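Malonate decarboxylase subunit alpha (PDB 6MPR) probably transfers the acyl carrier protein from its acetyl thioester to malonate, as the transferase subunit of a malonate decarboxylase yielding acetate and carbon dioxide. Local coordinates at residues 165-176 with 203-214; 277-285 with 539-547. All blocks are in the same frame, centred on the assembly; numbering follows the deposited sequence.

Contact 1 of 2, residues 165-176 with 203-214; sequences MADRQGNIYTGP and VDDVSELPRVDI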
loop_
_atom_site.group_PDB
_atom_site.type_symbol
_atom_site.label_atom_id
_atom_site.label_comp_id
_atom_site.label_asym_id
_atom_site.label_seq_id
_atom_site.Cartn_x
_atom_site.Cartn_y
_atom_site.Cartn_z
ATOM N N MET A 165 18.060 -19.442 -6.692
ATOM C CA MET A 165 19.489 -19.672 -6.531
ATOM C C MET A 165 20.003 -18.874 -5.343
ATOM O O MET A 165 19.511 -17.778 -5.057
ATOM C CB MET A 165 20.231 -19.286 -7.824
ATOM C CG MET A 165 21.695 -19.611 -7.844
ATOM S SD MET A 165 22.429 -19.125 -9.428
ATOM C CE MET A 165 22.227 -20.647 -10.362
ATOM N N ALA A 166 20.961 -19.451 -4.627
ATOM C CA ALA A 166 21.688 -18.733 -3.593
ATOM C C ALA A 166 23.176 -18.960 -3.787
ATOM O O ALA A 166 23.599 -19.998 -4.302
ATOM C CB ALA A 166 21.298 -19.177 -2.180
ATOM N N ASP A 167 23.966 -17.976 -3.372
ATOM C CA ASP A 167 25.393 -18.201 -3.223
ATOM C C ASP A 167 25.651 -18.627 -1.775
ATOM O O ASP A 167 24.720 -18.761 -0.980
ATOM C CB ASP A 167 26.182 -16.961 -3.635
ATOM C CG ASP A 167 26.008 -15.786 -2.677
ATOM O OD1 ASP A 167 25.439 -15.938 -1.575
ATOM O OD2 ASP A 167 26.454 -14.685 -3.045
ATOM N N ARG A 168 26.918 -18.813 -1.413
ATOM C CA ARG A 168 27.222 -19.323 -0.080
ATOM C C ARG A 168 27.229 -18.239 0.992
ATOM O O ARG A 168 27.455 -18.546 2.169
ATOM C CB ARG A 168 28.550 -20.077 -0.093
ATOM C CG ARG A 168 28.485 -21.325 -0.948
ATOM C CD ARG A 168 29.742 -22.154 -0.811
ATOM N NE ARG A 168 29.616 -23.420 -1.512
ATOM C CZ ARG A 168 29.164 -24.539 -0.953
ATOM N NH1 ARG A 168 28.781 -24.537 0.321
ATOM N NH2 ARG A 168 29.083 -25.652 -1.672
ATOM N N GLN A 169 26.967 -16.993 0.621
ATOM C CA GLN A 169 26.753 -15.940 1.601
ATOM C C GLN A 169 25.284 -15.772 1.967
ATOM O O GLN A 169 24.983 -15.124 2.974
ATOM C CB GLN A 169 27.299 -14.611 1.074
ATOM C CG GLN A 169 28.807 -14.498 1.143
ATOM C CD GLN A 169 29.289 -14.372 2.569
ATOM O OE1 GLN A 169 29.144 -13.319 3.186
ATOM N NE2 GLN A 169 29.844 -15.453 3.111
ATOM N N GLY A 170 24.372 -16.326 1.174
ATOM C CA GLY A 170 22.952 -16.133 1.387
ATOM C C GLY A 170 22.294 -15.083 0.518
ATOM O O GLY A 170 21.123 -14.768 0.747
ATOM N N ASN A 171 23.007 -14.508 -0.450
ATOM C CA ASN A 171 22.343 -13.723 -1.489
ATOM C C ASN A 171 21.388 -14.618 -2.278
ATOM O O ASN A 171 21.750 -15.730 -2.660
ATOM C CB ASN A 171 23.375 -13.115 -2.441
ATOM C CG ASN A 171 24.241 -12.061 -1.782
ATOM O OD1 ASN A 171 23.745 -11.014 -1.354
ATOM N ND2 ASN A 171 25.551 -12.312 -1.736
ATOM N N ILE A 172 20.169 -14.130 -2.543
ATOM C CA ILE A 172 19.141 -14.937 -3.185
ATOM C C ILE A 172 18.757 -14.312 -4.515
ATOM O O ILE A 172 18.518 -13.103 -4.604
ATOM C CB ILE A 172 17.872 -15.100 -2.313
ATOM C CG1 ILE A 172 18.222 -15.402 -0.851
ATOM C CG2 ILE A 172 17.011 -16.222 -2.883
ATOM C CD1 ILE A 172 18.849 -16.774 -0.633
ATOM N N TYR A 173 18.650 -15.149 -5.535
ATOM C CA TYR A 173 17.990 -14.790 -6.785
ATOM C C TYR A 173 16.588 -15.390 -6.770
ATOM O O TYR A 173 16.442 -16.615 -6.681
ATOM C CB TYR A 173 18.791 -15.297 -7.982
ATOM C CG TYR A 173 18.079 -15.133 -9.306
ATOM C CD1 TYR A 173 17.718 -13.877 -9.758
ATOM C CD2 TYR A 173 17.746 -16.238 -10.086
ATOM C CE1 TYR A 173 17.047 -13.719 -10.964
ATOM C CE2 TYR A 173 17.080 -16.099 -11.289
ATOM C CZ TYR A 173 16.736 -14.830 -11.725
ATOM O OH TYR A 173 16.066 -14.671 -12.916
ATOM N N THR A 174 15.559 -14.529 -6.804
ATOM C CA THR A 174 14.171 -14.981 -6.878
ATOM C C THR A 174 13.518 -14.751 -8.244
ATOM O O THR A 174 12.516 -15.409 -8.554
ATOM C CB THR A 174 13.323 -14.292 -5.792
ATOM O OG1 THR A 174 13.483 -12.867 -5.863
ATOM C CG2 THR A 174 13.750 -14.739 -4.410
ATOM N N GLY A 175 14.037 -13.818 -9.046
ATOM C CA GLY A 175 13.702 -13.723 -10.454
ATOM C C GLY A 175 12.239 -13.439 -10.745
ATOM O O GLY A 175 11.578 -12.652 -10.051
ATOM N N PRO A 176 11.703 -14.081 -11.789
ATOM C CA PRO A 176 10.282 -13.873 -12.124
ATOM C C PRO A 176 9.339 -14.207 -10.984
ATOM O O PRO A 176 8.242 -13.646 -10.922
ATOM C CB PRO A 176 10.053 -14.807 -13.322
ATOM C CG PRO A 176 11.433 -14.976 -13.928
ATOM C CD PRO A 176 12.400 -14.937 -12.767
ATOM N N VAL A 203 25.203 -21.861 -5.739
ATOM C CA VAL A 203 26.460 -21.498 -6.384
ATOM C C VAL A 203 27.432 -20.983 -5.320
ATOM O O VAL A 203 27.065 -20.751 -4.169
ATOM C CB VAL A 203 26.273 -20.455 -7.505
ATOM C CG1 VAL A 203 25.352 -20.987 -8.574
ATOM C CG2 VAL A 203 25.747 -19.167 -6.941
ATOM N N ASP A 204 28.703 -20.833 -5.716
ATOM C CA ASP A 204 29.714 -20.404 -4.752
ATOM C C ASP A 204 29.732 -18.891 -4.567
ATOM O O ASP A 204 29.825 -18.410 -3.432
ATOM C CB ASP A 204 31.102 -20.890 -5.175
ATOM C CG ASP A 204 31.193 -22.393 -5.254
ATOM O OD1 ASP A 204 30.510 -23.066 -4.462
ATOM O OD2 ASP A 204 31.950 -22.906 -6.107
ATOM N N ASP A 205 29.646 -18.121 -5.652
ATOM C CA ASP A 205 29.943 -16.701 -5.581
ATOM C C ASP A 205 28.778 -15.890 -6.112
ATOM O O ASP A 205 28.037 -16.345 -6.983
ATOM C CB ASP A 205 31.208 -16.342 -6.365
ATOM C CG ASP A 205 31.620 -14.898 -6.157
ATOM O OD1 ASP A 205 32.082 -14.562 -5.045
ATOM O OD2 ASP A 205 31.461 -14.094 -7.098
ATOM N N VAL A 206 28.645 -14.669 -5.584
ATOM C CA VAL A 206 27.525 -13.799 -5.930
ATOM C C VAL A 206 27.517 -13.477 -7.421
ATOM O O VAL A 206 26.450 -13.261 -8.014
ATOM C CB VAL A 206 27.570 -12.521 -5.060
ATOM C CG1 VAL A 206 28.824 -11.714 -5.336
ATOM C CG2 VAL A 206 26.320 -11.686 -5.286
ATOM N N SER A 207 28.693 -13.470 -8.052
ATOM C CA SER A 207 28.819 -13.168 -9.470
ATOM C C SER A 207 28.160 -14.214 -10.365
ATOM O O SER A 207 27.937 -13.927 -11.547
ATOM C CB SER A 207 30.300 -13.003 -9.824
ATOM O OG SER A 207 31.022 -14.211 -9.621
ATOM N N GLU A 208 27.811 -15.402 -9.852
ATOM C CA GLU A 208 27.080 -16.332 -10.712
ATOM C C GLU A 208 25.573 -16.101 -10.692
ATOM O O GLU A 208 24.875 -16.602 -11.577
ATOM C CB GLU A 208 27.361 -17.795 -10.342
ATOM C CG GLU A 208 26.924 -18.765 -11.462
ATOM C CD GLU A 208 27.365 -20.210 -11.278
ATOM O OE1 GLU A 208 28.176 -20.493 -10.369
ATOM O OE2 GLU A 208 26.899 -21.062 -12.070
ATOM N N LEU A 209 25.051 -15.381 -9.698
ATOM C CA LEU A 209 23.618 -15.147 -9.658
ATOM C C LEU A 209 23.220 -14.216 -10.797
ATOM O O LEU A 209 23.943 -13.265 -11.101
ATOM C CB LEU A 209 23.184 -14.519 -8.336
ATOM C CG LEU A 209 23.532 -15.187 -7.011
ATOM C CD1 LEU A 209 22.942 -14.359 -5.868
ATOM C CD2 LEU A 209 22.985 -16.566 -6.955
ATOM N N PRO A 210 22.085 -14.459 -11.439
ATOM C CA PRO A 210 21.601 -13.500 -12.444
ATOM C C PRO A 210 21.476 -12.092 -11.878
ATOM O O PRO A 210 21.914 -11.120 -12.510
ATOM C CB PRO A 210 20.256 -14.106 -12.855
ATOM C CG PRO A 210 20.493 -15.617 -12.677
ATOM C CD PRO A 210 21.273 -15.685 -11.390
ATOM N N ARG A 211 20.935 -11.979 -10.670
ATOM C CA ARG A 211 20.969 -10.750 -9.889
ATOM C C ARG A 211 20.717 -11.129 -8.439
ATOM O O ARG A 211 20.302 -12.253 -8.136
ATOM C CB ARG A 211 19.927 -9.748 -10.382
ATOM C CG ARG A 211 18.496 -10.269 -10.249
ATOM C CD ARG A 211 17.469 -9.248 -10.752
ATOM N NE ARG A 211 16.109 -9.680 -10.467
ATOM C CZ ARG A 211 15.222 -10.045 -11.381
ATOM N NH1 ARG A 211 15.547 -10.018 -12.678
ATOM N NH2 ARG A 211 14.006 -10.425 -10.995
ATOM N N VAL A 212 20.924 -10.163 -7.545
ATOM C CA VAL A 212 20.589 -10.319 -6.135
ATOM C C VAL A 212 19.232 -9.669 -5.908
ATOM O O VAL A 212 19.087 -8.450 -6.060
ATOM C CB VAL A 212 21.656 -9.696 -5.214
ATOM C CG1 VAL A 212 21.237 -9.863 -3.761
ATOM C CG2 VAL A 212 23.032 -10.344 -5.446
ATOM N N ASP A 213 18.242 -10.478 -5.544
ATOM C CA ASP A 213 16.922 -9.975 -5.177
ATOM C C ASP A 213 16.751 -9.820 -3.678
ATOM O O ASP A 213 16.014 -8.928 -3.235
ATOM C CB ASP A 213 15.843 -10.919 -5.704
ATOM C CG ASP A 213 15.701 -10.856 -7.207
ATOM O OD1 ASP A 213 15.374 -9.770 -7.709
ATOM O OD2 ASP A 213 15.902 -11.879 -7.889
ATOM N N ILE A 214 17.398 -10.681 -2.892
ATOM C CA ILE A 214 17.386 -10.596 -1.438
ATOM C C ILE A 214 18.846 -10.579 -1.014
ATOM O O ILE A 214 19.564 -11.557 -1.242
ATOM C CB ILE A 214 16.672 -11.789 -0.777
ATOM C CG1 ILE A 214 15.240 -11.965 -1.310
ATOM C CG2 ILE A 214 16.693 -11.641 0.747
ATOM C CD1 ILE A 214 14.303 -10.845 -0.934
HETATM O O HOH W 1 29.248 -14.362 -2.618
HETATM O O HOH W 2 29.522 -25.546 -4.628
#
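With CG swung anti to the backbone N (chi1 172°), the ring of Y173 presents one face to P210, while D213, whose CG lies beside its own backbone N (chi1 -71°), brings OD2 to the turn at T174 and G175. P210 CB sits 3.8 Å from the centroid of the Y173 ring and 14° off its normal, a CH-pi contact; G175 N lies over the opposite face. D213 OD2 accepts from T174 N and, almost straight, from G175 N, both reaching it from one face of the carboxylate. The other oxygen, OD1, takes R211 NE at 2.9 Å in the guanidinium plane, so D213 ties its own arginine to the turn, and Y173 CE1 lies over one face of the R211 guanidinium. D213 and I214 form a classic beta bulge opposite I172, whose O accepts from both their N atoms. M165 meets L209 tightly, CG to CD2 at 3.4 Å, and its sulphur rests against V203 CG1. D167 OD1 accepts from Q169 N in an Asx turn, and D167 OD2 holds N171 ND2 at 2.9 Å, while N171 OD1 accepts from A216 N. Farther out, R168 NE makes a salt bridge to D204 OD1 (3.1 Å), with a water joining NH2 to the same oxygen. The beta hairpin of strands 165-166 and 172-173 is thus wrapped by the loop following strand 201-202, which pairs with 165-166. R211 and D213 extend the network to D343 and R347, while A166 and I172 pack on strands 194-199 and 221-224 of the parallel sheet.

Contact 2 of 2, residues 277-285 with 539-547; sequences IELILPTYG and RELLAAKNI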
loop_
_atom_site.group_PDB
_atom_site.type_symbol
_atom_site.label_atom_id
_atom_site.label_comp_id
_atom_site.label_asym_id
_atom_site.label_seq_id
_atom_site.Cartn_x
_atom_site.Cartn_y
_atom_site.Cartn_z
ATOM N N ILE A 277 -12.229 -10.433 -22.560
ATOM C CA ILE A 277 -11.929 -9.010 -22.765
ATOM C C ILE A 277 -10.557 -8.847 -23.404
ATOM O O ILE A 277 -10.399 -8.173 -24.435
ATOM C CB ILE A 277 -12.002 -8.241 -21.429
ATOM C CG1 ILE A 277 -13.445 -8.105 -20.947
ATOM C CG2 ILE A 277 -11.368 -6.862 -21.568
ATOM C CD1 ILE A 277 -13.548 -7.461 -19.576
ATOM N N GLU A 278 -9.539 -9.459 -22.785
ATOM C CA GLU A 278 -8.174 -9.376 -23.294
ATOM C C GLU A 278 -8.092 -9.842 -24.743
ATOM O O GLU A 278 -7.401 -9.221 -25.563
ATOM C CB GLU A 278 -7.244 -10.202 -22.399
ATOM C CG GLU A 278 -7.241 -9.735 -20.928
ATOM C CD GLU A 278 -6.629 -10.724 -19.950
ATOM O OE1 GLU A 278 -5.886 -11.631 -20.373
ATOM O OE2 GLU A 278 -6.915 -10.584 -18.736
ATOM N N LEU A 279 -8.814 -10.911 -25.086
ATOM C CA LEU A 279 -8.728 -11.505 -26.418
ATOM C C LEU A 279 -9.592 -10.814 -27.469
ATOM O O LEU A 279 -9.391 -11.067 -28.664
ATOM C CB LEU A 279 -9.086 -12.992 -26.362
ATOM C CG LEU A 279 -7.986 -13.837 -25.712
ATOM C CD1 LEU A 279 -8.454 -15.274 -25.482
ATOM C CD2 LEU A 279 -6.726 -13.805 -26.570
ATOM N N ILE A 280 -10.530 -9.946 -27.090
ATOM C CA ILE A 280 -11.290 -9.220 -28.097
ATOM C C ILE A 280 -10.910 -7.751 -28.171
ATOM O O ILE A 280 -11.433 -7.041 -29.032
ATOM C CB ILE A 280 -12.821 -9.369 -27.927
ATOM C CG1 ILE A 280 -13.340 -8.613 -26.707
ATOM C CG2 ILE A 280 -13.250 -10.831 -27.928
ATOM C CD1 ILE A 280 -14.847 -8.536 -26.651
ATOM N N LEU A 281 -10.006 -7.269 -27.323
ATOM C CA LEU A 281 -9.451 -5.940 -27.575
ATOM C C LEU A 281 -8.911 -5.799 -28.992
ATOM O O LEU A 281 -9.278 -4.825 -29.667
ATOM C CB LEU A 281 -8.373 -5.602 -26.537
ATOM C CG LEU A 281 -8.891 -5.183 -25.170
ATOM C CD1 LEU A 281 -7.706 -5.066 -24.234
ATOM C CD2 LEU A 281 -9.642 -3.852 -25.284
ATOM N N PRO A 282 -8.095 -6.721 -29.524
ATOM C CA PRO A 282 -7.529 -6.495 -30.862
ATOM C C PRO A 282 -8.509 -6.723 -32.000
ATOM O O PRO A 282 -8.146 -6.485 -33.161
ATOM C CB PRO A 282 -6.373 -7.514 -30.933
ATOM C CG PRO A 282 -6.132 -7.943 -29.505
ATOM C CD PRO A 282 -7.477 -7.891 -28.875
ATOM N N THR A 283 -9.722 -7.192 -31.720
ATOM C CA THR A 283 -10.733 -7.410 -32.751
ATOM C C THR A 283 -11.906 -6.461 -32.535
ATOM O O THR A 283 -12.059 -5.488 -33.273
ATOM C CB THR A 283 -11.207 -8.865 -32.750
ATOM O OG1 THR A 283 -11.633 -9.220 -31.430
ATOM C CG2 THR A 283 -10.088 -9.801 -33.184
ATOM N N TYR A 284 -12.729 -6.705 -31.518
ATOM C CA TYR A 284 -13.839 -5.801 -31.234
ATOM C C TYR A 284 -13.338 -4.419 -30.829
ATOM O O TYR A 284 -13.863 -3.397 -31.290
ATOM C CB TYR A 284 -14.717 -6.406 -30.145
ATOM C CG TYR A 284 -15.903 -5.560 -29.763
ATOM C CD1 TYR A 284 -16.917 -5.309 -30.676
ATOM C CD2 TYR A 284 -16.028 -5.047 -28.473
ATOM C CE1 TYR A 284 -18.024 -4.545 -30.317
ATOM C CE2 TYR A 284 -17.128 -4.284 -28.105
ATOM C CZ TYR A 284 -18.117 -4.034 -29.032
ATOM O OH TYR A 284 -19.209 -3.276 -28.665
ATOM N N GLY A 285 -12.308 -4.361 -29.983
ATOM C CA GLY A 285 -11.761 -3.072 -29.608
ATOM C C GLY A 285 -11.215 -2.313 -30.800
ATOM O O GLY A 285 -11.410 -1.103 -30.918
ATOM N N ARG A 539 -17.356 -16.805 -30.550
ATOM C CA ARG A 539 -15.934 -17.123 -30.442
ATOM C C ARG A 539 -15.127 -16.641 -31.645
ATOM O O ARG A 539 -13.903 -16.527 -31.543
ATOM C CB ARG A 539 -15.740 -18.629 -30.256
ATOM C CG ARG A 539 -16.240 -19.173 -28.918
ATOM C CD ARG A 539 -16.062 -20.687 -28.846
ATOM N NE ARG A 539 -14.768 -21.088 -29.396
ATOM C CZ ARG A 539 -13.620 -21.059 -28.723
ATOM N NH1 ARG A 539 -13.597 -20.658 -27.458
ATOM N NH2 ARG A 539 -12.492 -21.434 -29.315
ATOM N N GLU A 540 -15.771 -16.358 -32.783
ATOM C CA GLU A 540 -15.014 -15.820 -33.911
ATOM C C GLU A 540 -14.400 -14.460 -33.595
ATOM O O GLU A 540 -13.449 -14.047 -34.272
ATOM C CB GLU A 540 -15.903 -15.730 -35.152
ATOM C CG GLU A 540 -16.092 -17.064 -35.853
ATOM C CD GLU A 540 -14.766 -17.702 -36.249
ATOM O OE1 GLU A 540 -14.042 -17.120 -37.090
ATOM O OE2 GLU A 540 -14.442 -18.781 -35.708
ATOM N N LEU A 541 -14.910 -13.760 -32.575
ATOM C CA LEU A 541 -14.325 -12.487 -32.168
ATOM C C LEU A 541 -13.002 -12.656 -31.427
ATOM O O LEU A 541 -12.217 -11.703 -31.362
ATOM C CB LEU A 541 -15.295 -11.717 -31.278
ATOM C CG LEU A 541 -16.197 -10.700 -31.965
ATOM C CD1 LEU A 541 -16.989 -9.941 -30.922
ATOM C CD2 LEU A 541 -15.359 -9.746 -32.821
ATOM N N LEU A 542 -12.747 -13.827 -30.849
ATOM C CA LEU A 542 -11.516 -14.032 -30.091
ATOM C C LEU A 542 -10.292 -13.966 -31.003
ATOM O O LEU A 542 -10.247 -14.628 -32.041
ATOM C CB LEU A 542 -11.572 -15.380 -29.376
ATOM C CG LEU A 542 -12.645 -15.522 -28.297
ATOM C CD1 LEU A 542 -12.824 -16.984 -27.932
ATOM C CD2 LEU A 542 -12.292 -14.698 -27.049
ATOM N N ALA A 543 -9.287 -13.174 -30.603
ATOM C CA ALA A 543 -8.044 -13.119 -31.370
ATOM C C ALA A 543 -7.326 -14.460 -31.367
ATOM O O ALA A 543 -6.578 -14.766 -32.301
ATOM C CB ALA A 543 -7.117 -12.032 -30.815
ATOM N N ALA A 544 -7.519 -15.256 -30.319
ATOM C CA ALA A 544 -6.989 -16.610 -30.252
ATOM C C ALA A 544 -8.092 -17.528 -29.749
ATOM O O ALA A 544 -8.749 -17.219 -28.751
ATOM C CB ALA A 544 -5.759 -16.684 -29.334
ATOM N N LYS A 545 -8.291 -18.651 -30.438
ATOM C CA LYS A 545 -9.333 -19.619 -30.109
ATOM C C LYS A 545 -8.855 -20.739 -29.193
ATOM O O LYS A 545 -9.688 -21.479 -28.654
ATOM C CB LYS A 545 -9.892 -20.242 -31.396
ATOM C CG LYS A 545 -11.007 -19.454 -32.066
ATOM C CD LYS A 545 -10.512 -18.127 -32.594
ATOM C CE LYS A 545 -11.528 -17.492 -33.531
ATOM N NZ LYS A 545 -10.977 -16.248 -34.130
ATOM N N ASN A 546 -7.550 -20.898 -29.019
ATOM C CA ASN A 546 -7.016 -22.018 -28.254
ATOM C C ASN A 546 -5.582 -21.682 -27.873
ATOM O O ASN A 546 -5.048 -20.635 -28.255
ATOM C CB ASN A 546 -7.109 -23.327 -29.050
ATOM C CG ASN A 546 -6.489 -23.218 -30.439
ATOM O OD1 ASN A 546 -5.429 -22.611 -30.623
ATOM N ND2 ASN A 546 -7.154 -23.805 -31.428
ATOM N N ILE A 547 -4.958 -22.595 -27.128
ATOM C CA ILE A 547 -3.585 -22.392 -26.666
ATOM C C ILE A 547 -2.617 -22.338 -27.846
ATOM O O ILE A 547 -1.717 -21.489 -27.888
ATOM C CB ILE A 547 -3.200 -23.501 -25.664
ATOM C CG1 ILE A 547 -3.932 -23.328 -24.324
ATOM C CG2 ILE A 547 -1.695 -23.583 -25.490
ATOM C CD1 ILE A 547 -3.376 -22.236 -23.435
#
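Two hydrogen bonds join T283 and L279 of the helix to the 539-547 loop. T283 OG1, set between its backbone N and carbonyl carbon (chi1 53°), donates to L541 O at 2.6 Å, lying in the carbonyl plane. A543 N gives its hydrogen to L279 O at 2.9 Å, tilted 30° out of that carbonyl's plane. The kink at P282 and T283 spares L279 O its usual i+4 partner: T283 N bonds to I280 O instead.

Apolar contacts accompany these bonds. L542 CD2 reaches L279 CB at 3.7 Å, the two leucines crossing at a slant, and also approaches I280 CG2. The same I280 methyl packs on L541 CB at 4.0 Å, and L279 CD2 faces A544 CB.

Within the loop, K545 NZ folds back to L542 O at 2.7 Å, and R539 NH2 reaches K545 O in its guanidinium plane.

P308 covers L279, P282 and A543, and I280 also packs on I254 of helix 244-261. The arrangement is a proline-kinked helix with a wider pi-type turn at 281-285, whose L279 carbonyl, not used by T283 N, is taken up by a loop that leads to N546, the N-cap of helix 547-553.

How the contacts relate
Contact 1 and contact 2 lie in separate parts of the chain, their centres 40 Å apart and their nearest atoms about 17 Å apart. They follow in series: the 165-176 and 203-214 pair closes before helix 272-287 begins. Contact 1 joins two strands of a small mixed sheet to the loop after its third strand, and packs against strands 194-199 and 221-224 of the parallel sheet. Contact 2 belongs with the second large sheet, where helix 272-287 follows strand 265-268 and meets a segment from near the C-terminus. One is thus a local closure, the other ties residues more than 250 positions apart. Only contact 1 reaches the second subunit, through R211 packing on its F190.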